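Local coordinates for protein TRAP dicarboxylate transporter, DctP subunit (Ochrobactrum anthropi, PDB 4P47) that probably binds a small solute, such as a carboxylate, in the periplasm and hands it to a TRAP-type membrane transporter, at residues Thr46-Phe51 / Met90-Ala95; Gln78-Leu83 / Gly96-Thr101. All coordinates share one frame; numbering follows the deposited sequence. Where two conformers were deposited one is given.

Contact 1: residues Thr46-Phe51 / Met90-Ala95; sequences TGMEKF and MTVMNA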
ATOM      1  N   THR A  46      -6.455 -13.680  -1.456  1.00  9.44           N
ATOM      2  CA  THR A  46      -6.811 -14.241  -2.746  1.00  9.87           C
ATOM      3  C   THR A  46      -5.564 -14.322  -3.629  1.00 10.49           C
ATOM      4  O   THR A  46      -5.366 -15.307  -4.335  1.00  9.91           O
ATOM      5  CB  THR A  46      -7.950 -13.433  -3.373  1.00 11.79           C
ATOM      6  OG1 THR A  46      -9.065 -13.488  -2.476  1.00 13.58           O
ATOM      7  CG2 THR A  46      -8.361 -14.016  -4.713  1.00 12.15           C
ATOM      8  N   GLY A  47      -4.721 -13.304  -3.573  1.00  8.04           N
ATOM      9  CA  GLY A  47      -3.456 -13.345  -4.296  1.00  8.74           C
ATOM     10  C   GLY A  47      -2.534 -14.440  -3.777  1.00  6.78           C
ATOM     11  O   GLY A  47      -1.880 -15.145  -4.555  1.00  8.15           O
ATOM     12  N   MET A  48      -2.472 -14.598  -2.461  1.00  7.11           N
ATOM     13  CA  MET A  48      -1.649 -15.645  -1.860  1.00  8.02           C
ATOM     14  C   MET A  48      -2.097 -17.038  -2.297  1.00  6.51           C
ATOM     15  O   MET A  48      -1.278 -17.916  -2.553  1.00  7.11           O
ATOM     16  CB  MET A  48      -1.715 -15.556  -0.341  1.00  8.28           C
ATOM     17  CG  MET A  48      -1.038 -14.303   0.203  1.00  7.67           C
ATOM     18  SD  MET A  48      -1.420 -13.968   1.931  1.00  8.49           S
ATOM     19  CE  MET A  48      -0.421 -15.236   2.726  1.00 11.71           C
ATOM     20  N   GLU A  49      -3.405 -17.230  -2.405  1.00  7.28           N
ATOM     21  CA  GLU A  49      -3.952 -18.515  -2.841  1.00  8.12           C
ATOM     22  C   GLU A  49      -3.608 -18.797  -4.293  1.00  7.63           C
ATOM     23  O   GLU A  49      -3.254 -19.922  -4.646  1.00  8.11           O
ATOM     24  CB  GLU A  49      -5.479 -18.535  -2.645  1.00  8.89           C
ATOM     25  CG  GLU A  49      -5.867 -18.566  -1.182  1.00 11.89           C
ATOM     26  CD  GLU A  49      -7.320 -18.217  -0.921  1.00 20.77           C
ATOM     27  OE1 GLU A  49      -7.985 -17.657  -1.814  1.00 19.76           O
ATOM     28  OE2 GLU A  49      -7.788 -18.507   0.198  1.00 24.58           O
ATOM     29  N   LYS A  50      -3.683 -17.775  -5.141  1.00  7.47           N
ATOM     30  CA  LYS A  50      -3.274 -17.919  -6.528  1.00  8.61           C
ATOM     31  C   LYS A  50      -1.790 -18.272  -6.619  1.00  7.47           C
ATOM     32  O   LYS A  50      -1.398 -19.182  -7.369  1.00  7.63           O
ATOM     33  CB  LYS A  50      -3.584 -16.654  -7.336  1.00  8.87           C
ATOM     34  CG  LYS A  50      -3.145 -16.686  -8.800  1.00  8.81           C
ATOM     35  CD  LYS A  50      -3.807 -17.761  -9.628  1.00 12.38           C
ATOM     36  CE  LYS A  50      -5.280 -17.577  -9.689  1.00 16.05           C
ATOM     37  NZ  LYS A  50      -5.830 -18.547 -10.688  1.00 21.58           N
ATOM     38  N   PHE A  51      -0.959 -17.542  -5.876  1.00  6.85           N
ATOM     39  CA  PHE A  51       0.474 -17.827  -5.804  1.00  8.03           C
ATOM     40  C   PHE A  51       0.721 -19.291  -5.426  1.00  8.53           C
ATOM     41  O   PHE A  51       1.486 -20.007  -6.081  1.00  7.07           O
ATOM     42  CB  PHE A  51       1.147 -16.871  -4.815  1.00  7.61           C
ATOM     43  CG  PHE A  51       2.590 -17.197  -4.560  1.00  6.26           C
ATOM     44  CD1 PHE A  51       3.589 -16.801  -5.461  1.00  6.50           C
ATOM     45  CD2 PHE A  51       2.973 -17.930  -3.454  1.00  6.53           C
ATOM     46  CE1 PHE A  51       4.911 -17.114  -5.239  1.00  7.19           C
ATOM     47  CE2 PHE A  51       4.299 -18.234  -3.238  1.00  7.52           C
ATOM     48  CZ  PHE A  51       5.271 -17.817  -4.140  1.00  7.17           C
ATOM     49  N   MET A  90       8.172 -16.652   3.661  1.00  7.14           N
ATOM     50  CA  MET A  90       7.597 -15.594   2.820  1.00  6.86           C
ATOM     51  C   MET A  90       6.593 -14.736   3.561  1.00  6.46           C
ATOM     52  O   MET A  90       5.934 -15.188   4.493  1.00  7.04           O
ATOM     53  CB  MET A  90       6.897 -16.174   1.577  1.00  7.31           C
ATOM     54  CG  MET A  90       7.849 -16.627   0.478  1.00  8.52           C
ATOM     55  SD  MET A  90       7.045 -17.139  -1.069  1.00  8.04           S
ATOM     56  CE  MET A  90       6.352 -15.549  -1.548  1.00  8.19           C
ATOM     57  N   THR A  91       6.460 -13.494   3.119  1.00  6.44           N
ATOM     58  CA  THR A  91       5.397 -12.636   3.599  1.00  6.52           C
ATOM     59  C   THR A  91       5.087 -11.599   2.535  1.00  7.46           C
ATOM     60  O   THR A  91       5.848 -11.412   1.565  1.00  7.55           O
ATOM     61  CB  THR A  91       5.754 -11.971   4.936  1.00  8.29           C
ATOM     62  OG1 THR A  91       4.586 -11.403   5.531  1.00  8.74           O
ATOM     63  CG2 THR A  91       6.782 -10.887   4.752  1.00  9.84           C
ATOM     64  N   VAL A  92       3.950 -10.941   2.699  1.00  5.47           N
ATOM     65  CA  VAL A  92       3.572  -9.791   1.896  1.00  7.71           C
ATOM     66  C   VAL A  92       3.040  -8.712   2.839  1.00  6.05           C
ATOM     67  O   VAL A  92       2.283  -9.006   3.758  1.00  7.44           O
ATOM     68  CB  VAL A  92       2.549 -10.194   0.785  1.00  6.12           C
ATOM     69  CG1 VAL A  92       1.304 -10.878   1.377  1.00  8.31           C
ATOM     70  CG2 VAL A  92       2.196  -8.996  -0.070  1.00  6.81           C
ATOM     71  N   MET A  93       3.486  -7.479   2.662  1.00  6.17           N
ATOM     72  CA  MET A  93       3.058  -6.392   3.558  1.00  7.80           C
ATOM     73  C   MET A  93       3.268  -5.061   2.880  1.00  6.51           C
ATOM     74  O   MET A  93       3.969  -4.967   1.883  1.00  6.31           O
ATOM     75  CB  MET A  93       3.867  -6.395   4.861  1.00  7.46           C
ATOM     76  CG  MET A  93       5.337  -6.047   4.649  1.00  8.04           C
ATOM     77  SD  MET A  93       6.321  -6.106   6.183  1.00 10.05           S
ATOM     78  CE  MET A  93       6.371  -7.862   6.373  1.00 12.57           C
ATOM     79  N   ASN A  94       2.681  -4.013   3.441  1.00  6.78           N
ATOM     80  CA  ASN A  94       2.873  -2.673   2.910  1.00  6.57           C
ATOM     81  C   ASN A  94       4.354  -2.348   2.828  1.00  7.78           C
ATOM     82  O   ASN A  94       5.100  -2.494   3.813  1.00  7.67           O
ATOM     83  CB  ASN A  94       2.140  -1.643   3.785  1.00  6.64           C
ATOM     84  CG  ASN A  94       0.631  -1.680   3.606  1.00  9.73           C
ATOM     85  OD1 ASN A  94       0.094  -2.340   2.732  1.00  9.32           O
ATOM     86  ND2 ASN A  94      -0.070  -0.970   4.475  1.00 14.63           N
ATOM     87  N   ALA A  95       4.790  -1.880   1.666  1.00  7.20           N
ATOM     88  CA  ALA A  95       6.212  -1.703   1.442  1.00  6.94           C
ATOM     89  C   ALA A  95       6.837  -0.596   2.284  1.00  7.72           C
ATOM     90  O   ALA A  95       8.027  -0.636   2.568  1.00  7.74           O
ATOM     91  CB  ALA A  95       6.495  -1.476  -0.034  1.00  7.95           C
TER

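Contact 2: residues Gln78-Leu83 / Gly96-Thr101; sequences QTLSGL and GILSST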
ATOM      1  N   GLN A  78       7.050  -7.824  12.936  1.00 10.81           N
ATOM      2  CA  GLN A  78       7.558  -9.023  13.584  1.00 11.24           C
ATOM      3  C   GLN A  78       7.928 -10.066  12.525  1.00 10.68           C
ATOM      4  O   GLN A  78       9.029 -10.619  12.538  1.00 11.08           O
ATOM      5  CB  GLN A  78       6.536  -9.570  14.583  1.00 15.12           C
ATOM      6  CG  GLN A  78       7.001 -10.837  15.296  1.00 18.17           C
ATOM      7  CD  GLN A  78       5.930 -11.438  16.184  1.00 33.58           C
ATOM      8  OE1 GLN A  78       4.847 -10.869  16.349  1.00 33.14           O
ATOM      9  NE2 GLN A  78       6.225 -12.599  16.757  1.00 36.68           N
ATOM     10  N   THR A  79       7.024 -10.307  11.587  1.00 10.87           N
ATOM     11  CA  THR A  79       7.262 -11.299  10.544  1.00 10.11           C
ATOM     12  C   THR A  79       8.403 -10.901   9.620  1.00 10.48           C
ATOM     13  O   THR A  79       9.150 -11.744   9.156  1.00 11.06           O
ATOM     14  CB  THR A  79       5.960 -11.625   9.814  1.00 12.72           C
ATOM     15  OG1 THR A  79       5.134 -12.358  10.727  1.00 13.04           O
ATOM     16  CG2 THR A  79       6.196 -12.468   8.568  1.00 10.72           C
ATOM     17  N   LEU A  80       8.585  -9.606   9.400  1.00 10.19           N
ATOM     18  CA  LEU A  80       9.745  -9.146   8.650  1.00  9.74           C
ATOM     19  C   LEU A  80      11.045  -9.663   9.281  1.00 10.81           C
ATOM     20  O   LEU A  80      11.900 -10.230   8.598  1.00 12.32           O
ATOM     21  CB  LEU A  80       9.771  -7.615   8.582  1.00 10.49           C
ATOM     22  CG  LEU A  80      10.824  -7.074   7.606  1.00 10.18           C
ATOM     23  CD1 LEU A  80      10.390  -7.424   6.185  1.00 14.23           C
ATOM     24  CD2 LEU A  80      10.976  -5.578   7.751  1.00 18.88           C
ATOM     25  N   SER A  81      11.191  -9.483  10.589  1.00 10.72           N
ATOM     26  CA  SER A  81      12.406  -9.982  11.253  1.00 12.56           C
ATOM     27  C   SER A  81      12.464 -11.522  11.241  1.00 11.03           C
ATOM     28  O   SER A  81      13.542 -12.106  11.271  1.00 12.83           O
ATOM     29  CB  SER A  81      12.560  -9.420  12.687  1.00 14.54           C
ATOM     30  OG  SER A  81      11.561  -9.869  13.580  1.00 19.56           O
ATOM     31  N   GLY A  82      11.304 -12.170  11.170  1.00 11.41           N
ATOM     32  CA  GLY A  82      11.251 -13.620  11.020  1.00 11.56           C
ATOM     33  C   GLY A  82      11.771 -14.119   9.681  1.00 11.11           C
ATOM     34  O   GLY A  82      12.450 -15.145   9.604  1.00 12.68           O
ATOM     35  N   LEU A  83      11.493 -13.387   8.611  1.00 10.66           N
ATOM     36  CA  LEU A  83      12.124 -13.683   7.332  1.00  9.96           C
ATOM     37  C   LEU A  83      13.632 -13.502   7.395  1.00 10.39           C
ATOM     38  O   LEU A  83      14.388 -14.332   6.894  1.00 11.26           O
ATOM     39  CB  LEU A  83      11.568 -12.819   6.193  1.00 10.67           C
ATOM     40  CG  LEU A  83      10.438 -13.407   5.352  1.00  8.67           C
ATOM     41  CD1 LEU A  83       9.148 -13.466   6.160  1.00  9.71           C
ATOM     42  CD2 LEU A  83      10.253 -12.558   4.101  1.00  9.08           C
ATOM     43  N   GLY A  96       6.039   0.367   2.711  1.00  7.43           N
ATOM     44  CA  GLY A  96       6.549   1.452   3.538  1.00  8.47           C
ATOM     45  C   GLY A  96       7.059   0.966   4.877  1.00  7.74           C
ATOM     46  O   GLY A  96       7.881   1.641   5.509  1.00 10.35           O
ATOM     47  N   ILE A  97       6.593  -0.191   5.316  1.00  7.68           N
ATOM     48  CA  ILE A  97       7.070  -0.767   6.569  1.00  7.77           C
ATOM     49  C   ILE A  97       8.590  -1.017   6.517  1.00  9.27           C
ATOM     50  O   ILE A  97       9.262  -1.015   7.545  1.00 10.76           O
ATOM     51  CB  ILE A  97       6.280  -2.038   6.912  1.00  7.92           C
ATOM     52  CG1 ILE A  97       4.804  -1.692   7.114  1.00  8.60           C
ATOM     53  CG2 ILE A  97       6.859  -2.733   8.175  1.00 10.62           C
ATOM     54  CD1 ILE A  97       3.905  -2.934   7.203  1.00  9.29           C
ATOM     55  N   LEU A  98       9.119  -1.235   5.317  0.56  7.50           N
ATOM     56  CA  LEU A  98      10.546  -1.498   5.157  0.56  9.24           C
ATOM     57  C   LEU A  98      11.451  -0.335   5.517  0.56  7.64           C
ATOM     58  O   LEU A  98      12.650  -0.537   5.682  0.56 12.34           O
ATOM     59  CB  LEU A  98      10.856  -1.924   3.726  0.56  7.39           C
ATOM     60  CG  LEU A  98      10.544  -3.390   3.471  0.56  8.59           C
ATOM     61  CD1 LEU A  98      10.345  -3.673   2.004  0.56  9.13           C
ATOM     62  CD2 LEU A  98      11.649  -4.278   4.030  0.56  7.10           C
ATOM     63  N   SER A  99      10.913   0.876   5.629  0.56 10.18           N
ATOM     64  CA  SER A  99      11.774   2.057   5.727  0.56 11.98           C
ATOM     65  C   SER A  99      12.772   2.011   6.893  0.56 15.47           C
ATOM     66  O   SER A  99      13.857   2.586   6.792  0.56 13.72           O
ATOM     67  CB  SER A  99      10.949   3.345   5.778  0.56  9.60           C
ATOM     68  OG  SER A  99      10.163   3.419   6.953  0.56 16.23           O
ATOM     69  N   SER A 100      12.424   1.345   7.994  1.00 12.12           N
ATOM     70  CA  SER A 100      13.373   1.242   9.117  1.00 14.02           C
ATOM     71  C   SER A 100      14.429   0.150   8.873  1.00 16.70           C
ATOM     72  O   SER A 100      15.362  -0.030   9.678  1.00 21.84           O
ATOM     73  CB  SER A 100      12.637   1.023  10.436  1.00 15.70           C
ATOM     74  OG  SER A 100      11.953  -0.199  10.448  1.00 22.20           O
ATOM     75  N   THR A 101      14.277  -0.572   7.765  1.00 12.83           N
ATOM     76  CA  THR A 101      15.255  -1.548   7.300  1.00 16.09           C
ATOM     77  C   THR A 101      16.108  -0.974   6.154  1.00 12.48           C
ATOM     78  O   THR A 101      17.341  -1.113   6.134  1.00 12.93           O
ATOM     79  CB  THR A 101      14.531  -2.833   6.836  1.00 14.20           C
ATOM     80  OG1 THR A 101      13.841  -3.420   7.949  1.00 16.92           O
ATOM     81  CG2 THR A 101      15.524  -3.833   6.292  1.00 15.86           C
TER

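Contact 1: residues Thr46-Phe51 / Met90-Ala95
A Met-aromatic contact between F51 and M90 carries this helix-on-sheet packing in the core of the solute-binding fold. The sulfur of M90 stands 4.5 Å from the centroid of the F51 ring and 59° off the ring normal, so it approaches obliquely. The M90 side chain and the ring come from opposite directions. The methyl CE of M90 reaches the far end of the ring, 3.6 Å from F51 CZ. The sulfur SD of M90 lies as near, also 3.6 Å from F51 CZ, so both atoms touch the same part of the ring. The bend at the last torsion of M90 brings its methyl as well as its sulfur against this end. F51 has its CG anti to the backbone N (chi1 173°), which sends the ring out from the helix to the strand. One turn earlier on the helix, M48 makes a looser contact, with its SD 4.2 Å from V92 CG1. With an alanine here instead of F51, M90 SD and CE would probably lose their aromatic partner, and a gap is likely to open between helix and strand. No hydrogen bond crosses the contact, and all four touching residues are buried. Helix 43-58 packs here on strand 90-94, which pairs in parallel with strand 30-35 and antiparallel with strand 229-245. F34 meets the F51 ring with its plane at about 80°. I260, A263 and A267 of helix 254-288 also touch F51, while W147 of strand 141-156 touches both M48 and V92.

Contact 2: residues Gln78-Leu83 / Gly96-Thr101
L80 and L98 meet through their methyl groups and form the closer, buried part of this contact. Their side chains cross at about a right angle. In the conformer described, L98 CD2 lies 4.0 Å from both L80 CD1 and L80 CD2. L98 has a second conformer, so this detail is less certain. L80 has its CG anti to the backbone N (chi1 -170°), and this carries the fork of the side chain off helix 76-85 to the loop. T101 comes alongside in the opposite direction, with its OG1 3.6 Å from L80 CD2. That approach is plain packing of a hydroxyl against a methyl. The other side is looser. Q78 and S81 lie on the exposed side of the helix, and S100 is exposed on the loop. There S81 OG donates to Q78 O at 2.8 Å, 18° out of the carbonyl plane. The same oxygen also accepts from G82 N, 3.1 Å away, so two bonds grip it. Inward, L141 and M243 touch both leucines. Strands 63-68 and 90-94 both run parallel to strand 30-35, and helix 76-85 links them as the helix of a beta-alpha-beta crossover. The 3-10 segment that follows strand 90-94 then packs on that helix. Such crossovers build the alpha/beta lobes of periplasmic solute-binding proteins.

Contact 1 and contact 2 have centres about 15 Å apart and share the chain around strand 90-94. Their segments alternate along the chain: 46-51, 78-83, 90-95, then 96-101. Helix 43-58 and helix 76-85 lie on opposite faces of the sheet, and the strand runs between them. M90 and V92 point to the first helix, whereas T91 and M93 turn to the second. The two contacts also touch directly. T91 CG2 packs 3.8 Å from L83 CD1, and M93 CE lies 4.0 Å from L80 CD1. Strand 90-94 thus takes part in the packing on both faces of the sheet, within the family 7 solute-binding region.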